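Local coordinates for interferon gamma receptor 1 (Gallus gallus, PDB 4EQ3), which probably binds the cytokine interferon gamma through its extracellular region, acting as a cell-surface cytokine receptor chain, at residues A[28-33]-A[39-44]; A[83-86]-A[91-94]. All blocks are in the same frame, centred on the assembly; numbering follows the deposited sequence.

Both contacts lie in the N-terminal of the two fibronectin type III-like domains, and their centres are about 8 Å apart. Interaction 1 comes first along the chain. It joins strands 25-31 and 40-46, which belong to opposing sheets. Interaction 2 lies within one sheet, between neighbouring strands 81-88 and 91-97. Strand 81-88 also borders strand 40-46, so the two contacts share a sheet. They touch directly. Glu44 OE1 forms a salt bridge with Arg83 NE at 2.7 Å, Tyr32 packs on Ala86, and Leu28 packs on Ile84. Sandwich packing and sheet pairing thus meet within one domain, far from the centre of the elongated chain.

Interaction 1. Residues A[28-33]-A[39-44]; sequences LYWQYP and PHFVVE
Trp30 and Phe41 meet edge to face at the tight centre of this contact. Trp30 NE1 sits over the middle of the Phe41 ring, 3.5 Å from Phe41 CD2. The planes of the five-membered ring and the Phe41 ring stand at 77°. The two side chains run past each other in opposite directions; chi1 of 55° on Trp30 brings NE1 over the Phe41 ring. Phe41 in turn puts its own edge to the face of Tyr32, with Phe41 CE1 3.6 Å from Tyr32 CD1. Pro33 CD lies against the opposite Tyr32 face, toward the rim. The three rings form an aromatic cluster. It belongs to the core of a beta sandwich: strands 25-31 and 40-46 lie in different sheets, the axes of 28-31 and 40-44 come within 10.6 Å, and side chains fill the space between them. Further along strand 40-46, Val43 uses both branches. Val43 CG2 lies 3.7 Å from Trp30 CH2 at the six-membered end of the indole, while Val43 CG1 meets Leu28 CD2 tip to tip at 3.8 Å. Leu28, Trp30, Phe41 and Val43 are all buried. The other end is more open to solvent, though its atoms still touch closely. Tyr32 and Pro39 lie beyond the strands and are partly exposed. Pro39 CG reaches Tyr32 CE2 at 3.6 Å, and the tyrosine hydroxyl is hydrogen-bonded to Pro12 O.

Interaction 2. Residues A[83-86]-A[91-94]; sequences RIKA and QQSQ
Lys85 and Gln92 run obliquely across one another. Both chains are extended beyond CG and meet through their polar ends. Lys85 NZ donates a hydrogen bond to Gln92 OE1 at 2.9 Å. It comes from above the carbonyl plane, 46° out of it, and not along a lone pair. Gln92 is exposed, so this link lies toward solvent, whereas Ala86 and Ser93 are buried. Further along strand 91-97, Tyr95 also touches the Lys85 side chain. Beside this crossing, the Ser93 hydroxyl is turned to the backbone of Ala86. With chi1 at 75°, OG faces the Ala86 N-H. Ala86 N donates to Ser93 OG at 2.9 Å, and the bond is nearly straight (173°). The serine hydroxyl thus takes the part a backbone carbonyl would play in regular pairing. The same hydroxyl donates to Gln94 O, which fixes its rotation and satisfies this buried group. In return Ser93 N donates to Ala86 O over 2.8 Å, so two hydrogen bonds join this pair. Gln92 CA adds a C-H contact to Ala86 O at 3.3 Å. Strands 81-88 and 91-97 make a beta hairpin at the margin of the four-stranded sheet. The side-chain bridge of Ser93 is consistent with the bulge or short loop that interrupts edge strand 91-97 of this fibronectin type III-like sandwich.

Interaction 1. Residues A[28-33]-A[39-44]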
ATOM      1  N   LEU A  28       4.279   9.282   7.838  1.00 19.49           N
ATOM      2  CA  LEU A  28       5.611   9.730   8.201  1.00 19.97           C
ATOM      3  C   LEU A  28       5.768   9.615   9.703  1.00 21.51           C
ATOM      4  O   LEU A  28       4.900  10.046  10.451  1.00 24.44           O
ATOM      5  CB  LEU A  28       5.810  11.192   7.787  1.00 20.57           C
ATOM      6  CG  LEU A  28       7.048  11.895   8.346  1.00 22.74           C
ATOM      7  CD1 LEU A  28       8.335  11.360   7.709  1.00 19.46           C
ATOM      8  CD2 LEU A  28       6.942  13.402   8.123  1.00 24.35           C
ATOM      9  N   TYR A  29       6.876   9.032  10.141  1.00 22.17           N
ATOM     10  CA  TYR A  29       7.124   8.862  11.559  1.00 22.79           C
ATOM     11  C   TYR A  29       8.470   9.458  11.930  1.00 23.03           C
ATOM     12  O   TYR A  29       9.385   9.477  11.121  1.00 21.76           O
ATOM     13  CB  TYR A  29       7.153   7.379  11.920  1.00 23.82           C
ATOM     14  CG  TYR A  29       5.891   6.621  11.600  1.00 23.53           C
ATOM     15  CD1 TYR A  29       4.790   6.687  12.445  1.00 23.07           C
ATOM     16  CD2 TYR A  29       5.802   5.827  10.461  1.00 21.77           C
ATOM     17  CE1 TYR A  29       3.632   5.980  12.168  1.00 25.14           C
ATOM     18  CE2 TYR A  29       4.637   5.109  10.173  1.00 22.70           C
ATOM     19  CZ  TYR A  29       3.560   5.194  11.034  1.00 23.76           C
ATOM     20  OH  TYR A  29       2.403   4.502  10.775  1.00 22.85           O
ATOM     21  N   TRP A  30       8.587   9.910  13.171  1.00 18.58           N
ATOM     22  CA  TRP A  30       9.855  10.350  13.714  1.00 19.88           C
ATOM     23  C   TRP A  30       9.891  10.122  15.221  1.00 23.21           C
ATOM     24  O   TRP A  30       8.902   9.699  15.841  1.00 20.31           O
ATOM     25  CB  TRP A  30      10.094  11.830  13.401  1.00 20.22           C
ATOM     26  CG  TRP A  30       8.988  12.727  13.867  1.00 18.98           C
ATOM     27  CD1 TRP A  30       8.940  13.434  15.034  1.00 20.80           C
ATOM     28  CD2 TRP A  30       7.767  13.012  13.173  1.00 20.28           C
ATOM     29  NE1 TRP A  30       7.757  14.137  15.111  1.00 23.79           N
ATOM     30  CE2 TRP A  30       7.021  13.892  13.981  1.00 22.57           C
ATOM     31  CE3 TRP A  30       7.230  12.602  11.949  1.00 18.34           C
ATOM     32  CZ2 TRP A  30       5.773  14.376  13.602  1.00 24.68           C
ATOM     33  CZ3 TRP A  30       5.987  13.083  11.575  1.00 19.91           C
ATOM     34  CH2 TRP A  30       5.271  13.956  12.399  1.00 22.72           C
ATOM     35  N   GLN A  31      11.040  10.407  15.809  1.00 27.29           N
ATOM     36  CA  GLN A  31      11.213  10.258  17.236  1.00 29.60           C
ATOM     37  C   GLN A  31      11.771  11.544  17.819  1.00 34.02           C
ATOM     38  O   GLN A  31      12.383  12.354  17.107  1.00 28.89           O
ATOM     39  CB  GLN A  31      12.135   9.074  17.528  1.00 32.05           C
ATOM     40  CG  GLN A  31      11.493   7.724  17.229  1.00 34.62           C
ATOM     41  CD  GLN A  31      12.453   6.572  17.391  1.00 35.80           C
ATOM     42  OE1 GLN A  31      13.610   6.654  16.979  1.00 42.76           O
ATOM     43  NE2 GLN A  31      11.974   5.479  17.985  1.00 39.25           N
ATOM     44  N   TYR A  32      11.554  11.735  19.114  1.00 24.38           N
ATOM     45  CA  TYR A  32      12.009  12.946  19.766  1.00 29.47           C
ATOM     46  C   TYR A  32      12.438  12.682  21.201  1.00 34.24           C
ATOM     47  O   TYR A  32      11.840  11.849  21.882  1.00 33.51           O
ATOM     48  CB  TYR A  32      10.916  14.009  19.731  1.00 27.81           C
ATOM     49  CG  TYR A  32      11.463  15.407  19.874  1.00 31.05           C
ATOM     50  CD1 TYR A  32      12.152  16.006  18.824  1.00 29.10           C
ATOM     51  CD2 TYR A  32      11.310  16.122  21.054  1.00 33.35           C
ATOM     52  CE1 TYR A  32      12.665  17.281  18.944  1.00 30.62           C
ATOM     53  CE2 TYR A  32      11.812  17.397  21.179  1.00 34.66           C
ATOM     54  CZ  TYR A  32      12.492  17.969  20.118  1.00 32.18           C
ATOM     55  OH  TYR A  32      13.007  19.232  20.229  1.00 36.72           O
ATOM     56  N   PRO A  33      13.472  13.391  21.639  1.00 37.32           N
ATOM     57  CA  PRO A  33      13.948  13.286  23.009  1.00 41.66           C
ATOM     58  C   PRO A  33      12.965  13.788  24.044  1.00 45.36           C
ATOM     59  O   PRO A  33      12.098  14.548  23.747  1.00 43.59           O
ATOM     60  CB  PRO A  33      15.218  14.115  23.002  1.00 44.19           C
ATOM     61  CG  PRO A  33      15.072  14.994  21.908  1.00 43.23           C
ATOM     62  CD  PRO A  33      14.315  14.312  20.883  1.00 37.16           C
ATOM     63  N   PRO A  39       6.764  18.990  23.394  1.00 46.49           N
ATOM     64  CA  PRO A  39       7.080  19.470  22.066  1.00 42.46           C
ATOM     65  C   PRO A  39       5.919  19.348  21.100  1.00 41.17           C
ATOM     66  O   PRO A  39       5.078  18.519  21.247  1.00 36.09           O
ATOM     67  CB  PRO A  39       8.201  18.550  21.627  1.00 38.99           C
ATOM     68  CG  PRO A  39       8.593  17.807  22.728  1.00 41.12           C
ATOM     69  CD  PRO A  39       7.563  17.823  23.756  1.00 46.08           C
ATOM     70  N   HIS A  40       5.876  20.244  20.138  1.00 35.94           N
ATOM     71  CA  HIS A  40       4.948  20.117  19.019  1.00 34.16           C
ATOM     72  C   HIS A  40       5.770  20.159  17.740  1.00 31.17           C
ATOM     73  O   HIS A  40       6.923  20.581  17.757  1.00 30.22           O
ATOM     74  CB  HIS A  40       3.904  21.231  19.027  1.00 36.09           C
ATOM     75  CG  HIS A  40       2.970  21.174  20.192  1.00 41.52           C
ATOM     76  ND1 HIS A  40       3.345  21.550  21.465  1.00 45.95           N
ATOM     77  CD2 HIS A  40       1.675  20.786  20.280  1.00 44.37           C
ATOM     78  CE1 HIS A  40       2.319  21.396  22.286  1.00 47.79           C
ATOM     79  NE2 HIS A  40       1.295  20.934  21.592  1.00 47.43           N
ATOM     80  N   PHE A  41       5.191  19.724  16.629  1.00 32.80           N
ATOM     81  CA  PHE A  41       5.970  19.598  15.405  1.00 29.53           C
ATOM     82  C   PHE A  41       5.295  20.244  14.201  1.00 29.26           C
ATOM     83  O   PHE A  41       4.084  20.440  14.185  1.00 30.72           O
ATOM     84  CB  PHE A  41       6.277  18.124  15.120  1.00 25.17           C
ATOM     85  CG  PHE A  41       6.965  17.418  16.256  1.00 25.53           C
ATOM     86  CD1 PHE A  41       8.317  17.610  16.492  1.00 25.13           C
ATOM     87  CD2 PHE A  41       6.259  16.560  17.088  1.00 25.46           C
ATOM     88  CE1 PHE A  41       8.953  16.967  17.540  1.00 24.85           C
ATOM     89  CE2 PHE A  41       6.887  15.911  18.141  1.00 26.12           C
ATOM     90  CZ  PHE A  41       8.233  16.112  18.371  1.00 28.41           C
ATOM     91  N   VAL A  42       6.098  20.588  13.198  1.00 29.31           N
ATOM     92  CA  VAL A  42       5.563  21.095  11.940  1.00 30.74           C
ATOM     93  C   VAL A  42       6.146  20.318  10.772  1.00 24.94           C
ATOM     94  O   VAL A  42       7.368  20.231  10.620  1.00 27.05           O
ATOM     95  CB  VAL A  42       5.864  22.593  11.739  1.00 32.30           C
ATOM     96  CG1 VAL A  42       5.218  23.082  10.458  1.00 33.17           C
ATOM     97  CG2 VAL A  42       5.350  23.397  12.933  1.00 35.63           C
ATOM     98  N   VAL A  43       5.266  19.766   9.945  1.00 25.17           N
ATOM     99  CA  VAL A  43       5.686  18.944   8.814  1.00 22.21           C
ATOM    100  C   VAL A  43       5.440  19.682   7.505  1.00 26.24           C
ATOM    101  O   VAL A  43       4.368  20.262   7.309  1.00 25.09           O
ATOM    102  CB  VAL A  43       4.914  17.613   8.762  1.00 20.61           C
ATOM    103  CG1 VAL A  43       5.357  16.788   7.566  1.00 22.44           C
ATOM    104  CG2 VAL A  43       5.097  16.838  10.061  1.00 20.56           C
ATOM    105  N   GLU A  44       6.433  19.659   6.619  1.00 22.32           N
ATOM    106  CA  GLU A  44       6.266  20.217   5.282  1.00 27.29           C
ATOM    107  C   GLU A  44       6.504  19.179   4.186  1.00 23.84           C
ATOM    108  O   GLU A  44       7.234  18.204   4.381  1.00 20.51           O
ATOM    109  CB  GLU A  44       7.211  21.396   5.083  1.00 29.29           C
ATOM    110  CG  GLU A  44       6.972  22.527   6.057  1.00 30.23           C
ATOM    111  CD  GLU A  44       7.710  23.785   5.652  1.00 34.73           C
ATOM    112  OE1 GLU A  44       8.913  23.695   5.324  1.00 32.55           O
ATOM    113  OE2 GLU A  44       7.078  24.860   5.651  1.00 40.05           O
TER

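Interaction 2. Residues A[83-86]-A[91-94]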
ATOM      1  N   ARG A  83       9.723  17.129   5.510  1.00 20.49           N
ATOM      2  CA  ARG A  83      10.631  17.584   6.560  1.00 21.41           C
ATOM      3  C   ARG A  83       9.866  18.003   7.810  1.00 19.67           C
ATOM      4  O   ARG A  83       8.702  18.383   7.743  1.00 20.36           O
ATOM      5  CB  ARG A  83      11.532  18.726   6.063  1.00 20.63           C
ATOM      6  CG  ARG A  83      10.827  20.059   5.847  1.00 24.06           C
ATOM      7  CD  ARG A  83      11.829  21.098   5.323  1.00 27.26           C
ATOM      8  NE  ARG A  83      11.254  22.419   5.085  1.00 30.70           N
ATOM      9  CZ  ARG A  83      11.955  23.447   4.605  1.00 33.12           C
ATOM     10  NH1 ARG A  83      13.239  23.292   4.323  1.00 30.41           N
ATOM     11  NH2 ARG A  83      11.380  24.626   4.413  1.00 34.62           N
ATOM     12  N   ILE A  84      10.528  17.921   8.956  1.00 23.79           N
ATOM     13  CA  ILE A  84       9.854  18.217  10.206  1.00 24.31           C
ATOM     14  C   ILE A  84      10.741  19.050  11.097  1.00 24.13           C
ATOM     15  O   ILE A  84      11.925  18.776  11.224  1.00 25.02           O
ATOM     16  CB  ILE A  84       9.530  16.928  10.986  1.00 22.90           C
ATOM     17  CG1 ILE A  84       8.940  15.856  10.055  1.00 22.06           C
ATOM     18  CG2 ILE A  84       8.602  17.247  12.162  1.00 25.26           C
ATOM     19  CD1 ILE A  84       9.751  14.588   9.990  1.00 20.98           C
ATOM     20  N   LYS A  85      10.156  20.045  11.753  1.00 26.52           N
ATOM     21  CA  LYS A  85      10.884  20.779  12.782  1.00 28.52           C
ATOM     22  C   LYS A  85      10.128  20.649  14.094  1.00 27.97           C
ATOM     23  O   LYS A  85       8.922  20.412  14.093  1.00 29.50           O
ATOM     24  CB  LYS A  85      11.029  22.259  12.414  1.00 29.13           C
ATOM     25  CG  LYS A  85       9.701  23.010  12.388  1.00 33.23           C
ATOM     26  CD  LYS A  85       9.908  24.511  12.206  1.00 37.61           C
ATOM     27  CE  LYS A  85       8.585  25.210  11.936  1.00 40.92           C
ATOM     28  NZ  LYS A  85       8.732  26.688  11.800  1.00 47.62           N
ATOM     29  N   ALA A  86      10.845  20.821  15.202  1.00 27.03           N
ATOM     30  CA  ALA A  86      10.255  20.756  16.535  1.00 29.92           C
ATOM     31  C   ALA A  86      10.098  22.136  17.164  1.00 35.03           C
ATOM     32  O   ALA A  86      10.961  23.006  17.019  1.00 32.71           O
ATOM     33  CB  ALA A  86      11.100  19.876  17.439  1.00 27.30           C
ATOM     34  N   GLN A  91      11.022  28.237  21.478  1.00 62.43           N
ATOM     35  CA  GLN A  91      12.148  27.884  20.668  1.00 59.12           C
ATOM     36  C   GLN A  91      11.760  26.877  19.569  1.00 55.63           C
ATOM     37  O   GLN A  91      10.862  26.102  19.737  1.00 50.21           O
ATOM     38  CB  GLN A  91      13.311  27.443  21.544  1.00 57.65           C
ATOM     39  CG  GLN A  91      14.156  28.638  22.093  1.00 63.62           C
ATOM     40  CD  GLN A  91      15.317  28.188  22.954  1.00 66.63           C
ATOM     41  OE1 GLN A  91      16.406  27.873  22.458  1.00 66.42           O
ATOM     42  NE2 GLN A  91      15.104  28.169  24.249  1.00 66.63           N
ATOM     43  N   GLN A  92      12.438  26.958  18.429  1.00 49.88           N
ATOM     44  CA  GLN A  92      12.234  26.065  17.291  1.00 45.05           C
ATOM     45  C   GLN A  92      13.535  25.372  16.928  1.00 41.71           C
ATOM     46  O   GLN A  92      14.622  25.930  17.112  1.00 38.59           O
ATOM     47  CB  GLN A  92      11.767  26.846  16.072  1.00 47.97           C
ATOM     48  CG  GLN A  92      10.364  27.389  16.154  1.00 50.81           C
ATOM     49  CD  GLN A  92       9.894  27.897  14.806  1.00 53.27           C
ATOM     50  OE1 GLN A  92      10.597  27.756  13.802  1.00 50.68           O
ATOM     51  NE2 GLN A  92       8.702  28.487  14.774  1.00 58.05           N
ATOM     52  N   SER A  93      13.435  24.154  16.411  1.00 32.48           N
ATOM     53  CA  SER A  93      14.607  23.521  15.829  1.00 33.15           C
ATOM     54  C   SER A  93      14.640  23.847  14.338  1.00 28.83           C
ATOM     55  O   SER A  93      13.723  24.483  13.807  1.00 31.51           O
ATOM     56  CB  SER A  93      14.598  22.004  16.038  1.00 28.12           C
ATOM     57  OG  SER A  93      13.663  21.388  15.174  1.00 25.75           O
ATOM     58  N   GLN A  94      15.696  23.411  13.664  1.00 25.57           N
ATOM     59  CA  GLN A  94      15.735  23.503  12.215  1.00 28.78           C
ATOM     60  C   GLN A  94      14.989  22.281  11.701  1.00 28.78           C
ATOM     61  O   GLN A  94      14.673  21.368  12.475  1.00 27.14           O
ATOM     62  CB  GLN A  94      17.175  23.501  11.708  1.00 27.09           C
ATOM     63  CG  GLN A  94      18.076  24.550  12.355  1.00 28.55           C
ATOM     64  CD  GLN A  94      17.756  25.981  11.912  1.00 32.04           C
ATOM     65  OE1 GLN A  94      16.716  26.250  11.302  1.00 26.84           O
ATOM     66  NE2 GLN A  94      18.656  26.906  12.235  1.00 31.40           N
TER